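Local structure of uncharacterized conserved protein (Pseudomonas syringae pv. tomato, 3ERM) at residues 32-43 against 55-66. The protein is of unknown function but belongs to the YebG family and forms a small, all-helical protein that assembles with a second copy of itself. Sequence-based numbering, arbitrary orientation.
Sequences MLELAELLTDVL and AEDASIYMAKNR
Ala-36 and Ser-59 come closest, CA to CA, at 4.8 Å, where the helical segments 32-43 and 55-63 run roughly antiparallel. Their axes close to 8.1 Å at an angle of 140°. Small residues permit this spacing. The side chain of Ser-59 enters as a knob into the hole formed by Ala-36, Leu-39, Thr-40 and Leu-43. Its hydroxyl is set beside its own backbone N (chi1 -74°), from where it turns back to donate to Ala-55 O at 2.7 Å; Ser-59 N reaches the same oxygen from the opposite face of the carbonyl plane. Thr-40 does much the same on the facing helix: OG1 donates to Ala-36 O at 2.9 Å from above the carbonyl plane, so each hydroxyl at this polar centre is bonded within its own helix. One turn after Ser-59, Ala-63 meets Ala-36, CB to CB, at 3.7 Å. Selenomethionine Met-32, bent at chi2 (-69°), brings its SE to 4.0 Å from Ala-63 CB. Beyond it, Leu-35 CD2 lies over the centre of one face of the Arg-66 guanidinium, 3.7 Å above its plane, while Arg-66 NE donates a hydrogen bond to Phe-73 O of the second subunit. At the other end Leu-43 CB packs on Ala-55 CB at 4.2 Å, and Leu-50 from the connecting loop touches both residues. The contact thus closes a helical hairpin between helices 22-46 and 52-63, with Arg-66, at the start of helix 66-74, leading toward the second subunit.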
HETATM    1  N   MSE A  32      -1.766 -10.386  -9.112  1.00 53.36           N
HETATM    2  CA  MSE A  32      -2.592  -9.356  -8.466  1.00 53.37           C
HETATM    3  C   MSE A  32      -3.242  -9.926  -7.177  1.00 52.07           C
HETATM    4  O   MSE A  32      -3.175  -9.317  -6.093  1.00 51.27           O
HETATM    5  CB  MSE A  32      -3.639  -8.875  -9.481  1.00 56.75           C
HETATM    6  CG  MSE A  32      -4.560  -7.768  -9.043  1.00 61.79           C
HETATM    7 SE   MSE A  32      -5.832  -8.354  -7.645  0.70 68.42          SE
HETATM    8  CE  MSE A  32      -6.523  -6.629  -7.134  1.00 67.58           C
ATOM      9  N   LEU A  33      -3.843 -11.106  -7.312  1.00 50.24           N
ATOM     10  CA  LEU A  33      -4.523 -11.794  -6.236  1.00 48.84           C
ATOM     11  C   LEU A  33      -3.540 -12.236  -5.185  1.00 48.28           C
ATOM     12  O   LEU A  33      -3.742 -11.948  -4.009  1.00 49.16           O
ATOM     13  CB  LEU A  33      -5.261 -13.013  -6.772  1.00 48.79           C
ATOM     14  CG  LEU A  33      -6.350 -12.695  -7.783  1.00 49.19           C
ATOM     15  CD1 LEU A  33      -6.677 -13.930  -8.628  1.00 49.39           C
ATOM     16  CD2 LEU A  33      -7.582 -12.141  -7.064  1.00 48.70           C
ATOM     17  N   GLU A  34      -2.480 -12.929  -5.597  1.00 47.36           N
ATOM     18  CA  GLU A  34      -1.470 -13.369  -4.644  1.00 46.75           C
ATOM     19  C   GLU A  34      -0.928 -12.189  -3.809  1.00 44.44           C
ATOM     20  O   GLU A  34      -0.699 -12.344  -2.627  1.00 43.56           O
ATOM     21  CB  GLU A  34      -0.348 -14.140  -5.339  1.00 49.34           C
ATOM     22  CG  GLU A  34       0.726 -14.648  -4.381  1.00 53.32           C
ATOM     23  CD  GLU A  34       2.087 -15.013  -5.050  1.00 57.07           C
ATOM     24  OE1 GLU A  34       2.306 -14.730  -6.284  1.00 57.93           O
ATOM     25  OE2 GLU A  34       2.952 -15.585  -4.305  1.00 57.60           O
ATOM     26  N   LEU A  35      -0.758 -11.021  -4.429  1.00 42.79           N
ATOM     27  CA  LEU A  35      -0.339  -9.795  -3.740  1.00 41.74           C
ATOM     28  C   LEU A  35      -1.391  -9.233  -2.809  1.00 43.35           C
ATOM     29  O   LEU A  35      -1.070  -8.733  -1.723  1.00 45.34           O
ATOM     30  CB  LEU A  35       0.006  -8.682  -4.728  1.00 38.36           C
ATOM     31  CG  LEU A  35       0.437  -7.333  -4.113  1.00 37.54           C
ATOM     32  CD1 LEU A  35       1.740  -7.404  -3.281  1.00 34.24           C
ATOM     33  CD2 LEU A  35       0.571  -6.261  -5.205  1.00 37.31           C
ATOM     34  N   ALA A  36      -2.642  -9.271  -3.243  1.00 43.95           N
ATOM     35  CA  ALA A  36      -3.686  -8.674  -2.460  1.00 45.10           C
ATOM     36  C   ALA A  36      -3.773  -9.528  -1.195  1.00 46.62           C
ATOM     37  O   ALA A  36      -3.900  -9.011  -0.071  1.00 47.02           O
ATOM     38  CB  ALA A  36      -5.018  -8.656  -3.241  1.00 44.50           C
ATOM     39  N   GLU A  37      -3.640 -10.837  -1.380  1.00 47.36           N
ATOM     40  CA  GLU A  37      -3.728 -11.771  -0.269  1.00 48.72           C
ATOM     41  C   GLU A  37      -2.601 -11.633   0.773  1.00 48.28           C
ATOM     42  O   GLU A  37      -2.839 -11.744   1.968  1.00 48.61           O
ATOM     43  CB  GLU A  37      -3.753 -13.184  -0.810  1.00 49.70           C
ATOM     44  CG  GLU A  37      -4.037 -14.193   0.263  1.00 52.30           C
ATOM     45  CD  GLU A  37      -4.077 -15.582  -0.282  1.00 53.87           C
ATOM     46  OE1 GLU A  37      -4.108 -15.715  -1.528  1.00 54.31           O
ATOM     47  OE2 GLU A  37      -4.077 -16.532   0.535  1.00 55.28           O
ATOM     48  N   LEU A  38      -1.375 -11.412   0.325  1.00 46.68           N
ATOM     49  CA  LEU A  38      -0.301 -11.241   1.266  1.00 45.85           C
ATOM     50  C   LEU A  38      -0.447  -9.892   1.953  1.00 45.11           C
ATOM     51  O   LEU A  38      -0.291  -9.800   3.161  1.00 45.55           O
ATOM     52  CB  LEU A  38       1.056 -11.390   0.568  1.00 46.43           C
ATOM     53  CG  LEU A  38       1.349 -12.792   0.008  1.00 46.39           C
ATOM     54  CD1 LEU A  38       2.478 -12.767  -1.018  1.00 46.76           C
ATOM     55  CD2 LEU A  38       1.663 -13.835   1.075  1.00 45.67           C
ATOM     56  N   LEU A  39      -0.811  -8.861   1.200  1.00 44.69           N
ATOM     57  CA  LEU A  39      -1.072  -7.539   1.792  1.00 45.50           C
ATOM     58  C   LEU A  39      -2.140  -7.530   2.891  1.00 45.17           C
ATOM     59  O   LEU A  39      -1.983  -6.851   3.914  1.00 46.60           O
ATOM     60  CB  LEU A  39      -1.536  -6.581   0.717  1.00 45.78           C
ATOM     61  CG  LEU A  39      -0.777  -5.355   0.200  1.00 47.36           C
ATOM     62  CD1 LEU A  39       0.689  -5.256   0.601  1.00 47.48           C
ATOM     63  CD2 LEU A  39      -0.980  -5.311  -1.334  1.00 46.96           C
ATOM     64  N   THR A  40      -3.232  -8.251   2.652  1.00 44.39           N
ATOM     65  CA  THR A  40      -4.290  -8.412   3.613  1.00 44.86           C
ATOM     66  C   THR A  40      -3.715  -9.001   4.851  1.00 46.04           C
ATOM     67  O   THR A  40      -3.993  -8.515   5.940  1.00 47.48           O
ATOM     68  CB  THR A  40      -5.334  -9.378   3.099  1.00 44.67           C
ATOM     69  OG1 THR A  40      -5.925  -8.793   1.938  1.00 45.14           O
ATOM     70  CG2 THR A  40      -6.437  -9.664   4.187  1.00 43.92           C
ATOM     71  N   ASP A  41      -2.906 -10.034   4.683  1.00 46.53           N
ATOM     72  CA  ASP A  41      -2.355 -10.651   5.821  1.00 49.43           C
ATOM     73  C   ASP A  41      -1.397  -9.777   6.617  1.00 49.80           C
ATOM     74  O   ASP A  41      -1.415  -9.842   7.874  1.00 51.39           O
ATOM     75  CB  ASP A  41      -1.668 -11.951   5.521  1.00 52.76           C
ATOM     76  CG  ASP A  41      -1.106 -12.567   6.807  1.00 57.07           C
ATOM     77  OD1 ASP A  41      -1.929 -12.802   7.756  1.00 56.96           O
ATOM     78  OD2 ASP A  41       0.154 -12.731   6.906  1.00 58.55           O
ATOM     79  N   VAL A  42      -0.544  -8.993   5.943  1.00 48.28           N
ATOM     80  CA  VAL A  42       0.406  -8.168   6.715  1.00 46.38           C
ATOM     81  C   VAL A  42      -0.344  -7.034   7.404  1.00 46.80           C
ATOM     82  O   VAL A  42       0.021  -6.637   8.495  1.00 48.20           O
ATOM     83  CB  VAL A  42       1.673  -7.632   5.943  1.00 45.43           C
ATOM     84  CG1 VAL A  42       2.217  -8.639   4.934  1.00 44.06           C
ATOM     85  CG2 VAL A  42       1.421  -6.308   5.320  1.00 45.30           C
ATOM     86  N   LEU A  43      -1.421  -6.555   6.784  1.00 46.29           N
ATOM     87  CA  LEU A  43      -2.186  -5.465   7.350  1.00 45.51           C
ATOM     88  C   LEU A  43      -2.973  -5.870   8.574  1.00 45.98           C
ATOM     89  O   LEU A  43      -2.927  -5.166   9.601  1.00 45.94           O
ATOM     90  CB  LEU A  43      -3.098  -4.826   6.316  1.00 44.75           C
ATOM     91  CG  LEU A  43      -2.403  -4.002   5.216  1.00 44.87           C
ATOM     92  CD1 LEU A  43      -3.497  -3.446   4.272  1.00 43.69           C
ATOM     93  CD2 LEU A  43      -1.561  -2.859   5.795  1.00 44.02           C
ATOM     94  N   ALA A  55      -9.186  -4.508   5.427  1.00 43.66           N
ATOM     95  CA  ALA A  55      -7.822  -4.867   4.987  1.00 43.85           C
ATOM     96  C   ALA A  55      -7.887  -5.537   3.628  1.00 45.29           C
ATOM     97  O   ALA A  55      -7.030  -5.310   2.747  1.00 43.02           O
ATOM     98  CB  ALA A  55      -7.163  -5.808   5.979  1.00 41.65           C
ATOM     99  N   GLU A  56      -8.923  -6.359   3.469  1.00 45.70           N
ATOM    100  CA  GLU A  56      -9.145  -7.073   2.228  1.00 48.27           C
ATOM    101  C   GLU A  56      -9.330  -6.049   1.086  1.00 48.61           C
ATOM    102  O   GLU A  56      -8.608  -6.091   0.067  1.00 48.36           O
ATOM    103  CB  GLU A  56     -10.363  -7.944   2.410  1.00 49.68           C
ATOM    104  CG  GLU A  56     -10.516  -9.085   1.472  1.00 53.43           C
ATOM    105  CD  GLU A  56     -11.854  -9.816   1.729  1.00 56.19           C
ATOM    106  OE1 GLU A  56     -12.661 -10.002   0.770  1.00 55.80           O
ATOM    107  OE2 GLU A  56     -12.101 -10.166   2.918  1.00 57.31           O
ATOM    108  N   ASP A  57     -10.222  -5.085   1.331  1.00 48.03           N
ATOM    109  CA  ASP A  57     -10.706  -4.110   0.349  1.00 49.03           C
ATOM    110  C   ASP A  57      -9.580  -3.227  -0.138  1.00 49.20           C
ATOM    111  O   ASP A  57      -9.468  -2.932  -1.334  1.00 47.98           O
ATOM    112  CB  ASP A  57     -11.786  -3.193   0.962  1.00 49.80           C
ATOM    113  CG  ASP A  57     -13.156  -3.839   1.031  1.00 50.90           C
ATOM    114  OD1 ASP A  57     -13.416  -4.808   0.306  1.00 51.50           O
ATOM    115  OD2 ASP A  57     -14.005  -3.365   1.816  1.00 53.48           O
ATOM    116  N   ALA A  58      -8.773  -2.797   0.817  1.00 48.93           N
ATOM    117  CA  ALA A  58      -7.706  -1.860   0.559  1.00 49.49           C
ATOM    118  C   ALA A  58      -6.573  -2.581  -0.155  1.00 49.18           C
ATOM    119  O   ALA A  58      -5.902  -1.999  -0.994  1.00 48.42           O
ATOM    120  CB  ALA A  58      -7.227  -1.261   1.867  1.00 48.05           C
ATOM    121  N   SER A  59      -6.384  -3.855   0.190  1.00 49.83           N
ATOM    122  CA  SER A  59      -5.353  -4.704  -0.414  1.00 50.26           C
ATOM    123  C   SER A  59      -5.637  -4.962  -1.877  1.00 50.06           C
ATOM    124  O   SER A  59      -4.711  -4.903  -2.686  1.00 51.29           O
ATOM    125  CB  SER A  59      -5.262  -6.046   0.313  1.00 50.20           C
ATOM    126  OG  SER A  59      -4.624  -5.831   1.546  1.00 51.78           O
ATOM    127  N   ILE A  60      -6.905  -5.249  -2.206  1.00 48.35           N
ATOM    128  CA  ILE A  60      -7.317  -5.487  -3.588  1.00 46.60           C
ATOM    129  C   ILE A  60      -7.122  -4.207  -4.359  1.00 45.86           C
ATOM    130  O   ILE A  60      -6.767  -4.223  -5.520  1.00 47.05           O
ATOM    131  CB  ILE A  60      -8.790  -5.913  -3.692  1.00 47.48           C
ATOM    132  CG1 ILE A  60      -9.004  -7.265  -3.010  1.00 47.40           C
ATOM    133  CG2 ILE A  60      -9.248  -6.032  -5.164  1.00 45.91           C
ATOM    134  CD1 ILE A  60     -10.399  -7.863  -3.230  1.00 47.07           C
ATOM    135  N   TYR A  61      -7.315  -3.081  -3.702  1.00 44.06           N
ATOM    136  CA  TYR A  61      -7.327  -1.833  -4.419  1.00 43.54           C
ATOM    137  C   TYR A  61      -5.909  -1.471  -4.833  1.00 43.56           C
ATOM    138  O   TYR A  61      -5.650  -1.104  -5.983  1.00 43.62           O
ATOM    139  CB  TYR A  61      -7.926  -0.723  -3.565  1.00 42.10           C
ATOM    140  CG  TYR A  61      -7.709   0.631  -4.164  1.00 41.66           C
ATOM    141  CD1 TYR A  61      -8.456   1.044  -5.287  1.00 41.79           C
ATOM    142  CD2 TYR A  61      -6.711   1.483  -3.672  1.00 41.16           C
ATOM    143  CE1 TYR A  61      -8.248   2.309  -5.883  1.00 42.16           C
ATOM    144  CE2 TYR A  61      -6.478   2.756  -4.259  1.00 41.28           C
ATOM    145  CZ  TYR A  61      -7.260   3.167  -5.350  1.00 42.81           C
ATOM    146  OH  TYR A  61      -7.071   4.415  -5.933  1.00 43.74           O
HETATM  147  N   MSE A  62      -5.010  -1.565  -3.867  1.00 42.04           N
HETATM  148  CA  MSE A  62      -3.584  -1.366  -4.091  1.00 42.08           C
HETATM  149  C   MSE A  62      -3.063  -2.372  -5.119  1.00 41.99           C
HETATM  150  O   MSE A  62      -2.358  -1.977  -6.039  1.00 40.66           O
HETATM  151  CB  MSE A  62      -2.799  -1.487  -2.773  1.00 41.04           C
HETATM  152  CG  MSE A  62      -3.411  -0.691  -1.644  1.00 42.32           C
HETATM  153 SE   MSE A  62      -2.150  -0.370  -0.171  0.60 46.34          SE
HETATM  154  CE  MSE A  62      -1.801   1.417  -0.499  1.00 45.29           C
ATOM    155  N   ALA A  63      -3.405  -3.659  -4.946  1.00 41.83           N
ATOM    156  CA  ALA A  63      -2.918  -4.691  -5.838  1.00 42.67           C
ATOM    157  C   ALA A  63      -3.340  -4.348  -7.271  1.00 43.49           C
ATOM    158  O   ALA A  63      -2.515  -4.398  -8.155  1.00 44.33           O
ATOM    159  CB  ALA A  63      -3.403  -6.081  -5.421  1.00 41.53           C
ATOM    160  N   LYS A  64      -4.591  -3.923  -7.488  1.00 43.96           N
ATOM    161  CA  LYS A  64      -5.063  -3.510  -8.839  1.00 42.82           C
ATOM    162  C   LYS A  64      -4.342  -2.258  -9.392  1.00 42.73           C
ATOM    163  O   LYS A  64      -4.456  -1.948 -10.570  1.00 41.63           O
ATOM    164  CB  LYS A  64      -6.559  -3.223  -8.834  1.00 42.73           C
ATOM    165  CG  LYS A  64      -7.526  -4.421  -8.775  1.00 44.26           C
ATOM    166  CD  LYS A  64      -8.978  -3.882  -8.579  1.00 46.01           C
ATOM    167  CE  LYS A  64     -10.074  -4.952  -8.411  1.00 47.23           C
ATOM    168  NZ  LYS A  64     -10.701  -5.411  -9.691  1.00 49.80           N
ATOM    169  N   ASN A  65      -3.641  -1.514  -8.534  1.00 41.45           N
ATOM    170  CA  ASN A  65      -2.916  -0.329  -8.962  1.00 39.62           C
ATOM    171  C   ASN A  65      -1.473  -0.453  -8.550  1.00 40.89           C
ATOM    172  O   ASN A  65      -0.824   0.552  -8.150  1.00 39.28           O
ATOM    173  CB  ASN A  65      -3.525   0.847  -8.273  1.00 39.76           C
ATOM    174  CG  ASN A  65      -4.956   1.021  -8.657  1.00 41.36           C
ATOM    175  OD1 ASN A  65      -5.246   1.547  -9.699  1.00 40.68           O
ATOM    176  ND2 ASN A  65      -5.866   0.557  -7.820  1.00 42.97           N
ATOM    177  N   ARG A  66      -0.972  -1.698  -8.603  1.00 41.25           N
ATOM    178  CA  ARG A  66       0.353  -1.964  -8.047  1.00 43.45           C
ATOM    179  C   ARG A  66       1.457  -1.127  -8.679  1.00 43.15           C
ATOM    180  O   ARG A  66       2.414  -0.762  -7.974  1.00 44.86           O
ATOM    181  CB  ARG A  66       0.721  -3.462  -8.003  1.00 43.63           C
ATOM    182  CG  ARG A  66       0.898  -4.118  -9.306  1.00 43.95           C
ATOM    183  CD  ARG A  66       1.148  -5.615  -9.135  1.00 45.05           C
ATOM    184  NE  ARG A  66       2.398  -5.934  -8.417  1.00 46.54           N
ATOM    185  CZ  ARG A  66       2.788  -7.168  -8.072  1.00 46.70           C
ATOM    186  NH1 ARG A  66       2.053  -8.235  -8.382  1.00 46.11           N
ATOM    187  NH2 ARG A  66       3.926  -7.341  -7.419  1.00 47.70           N
TER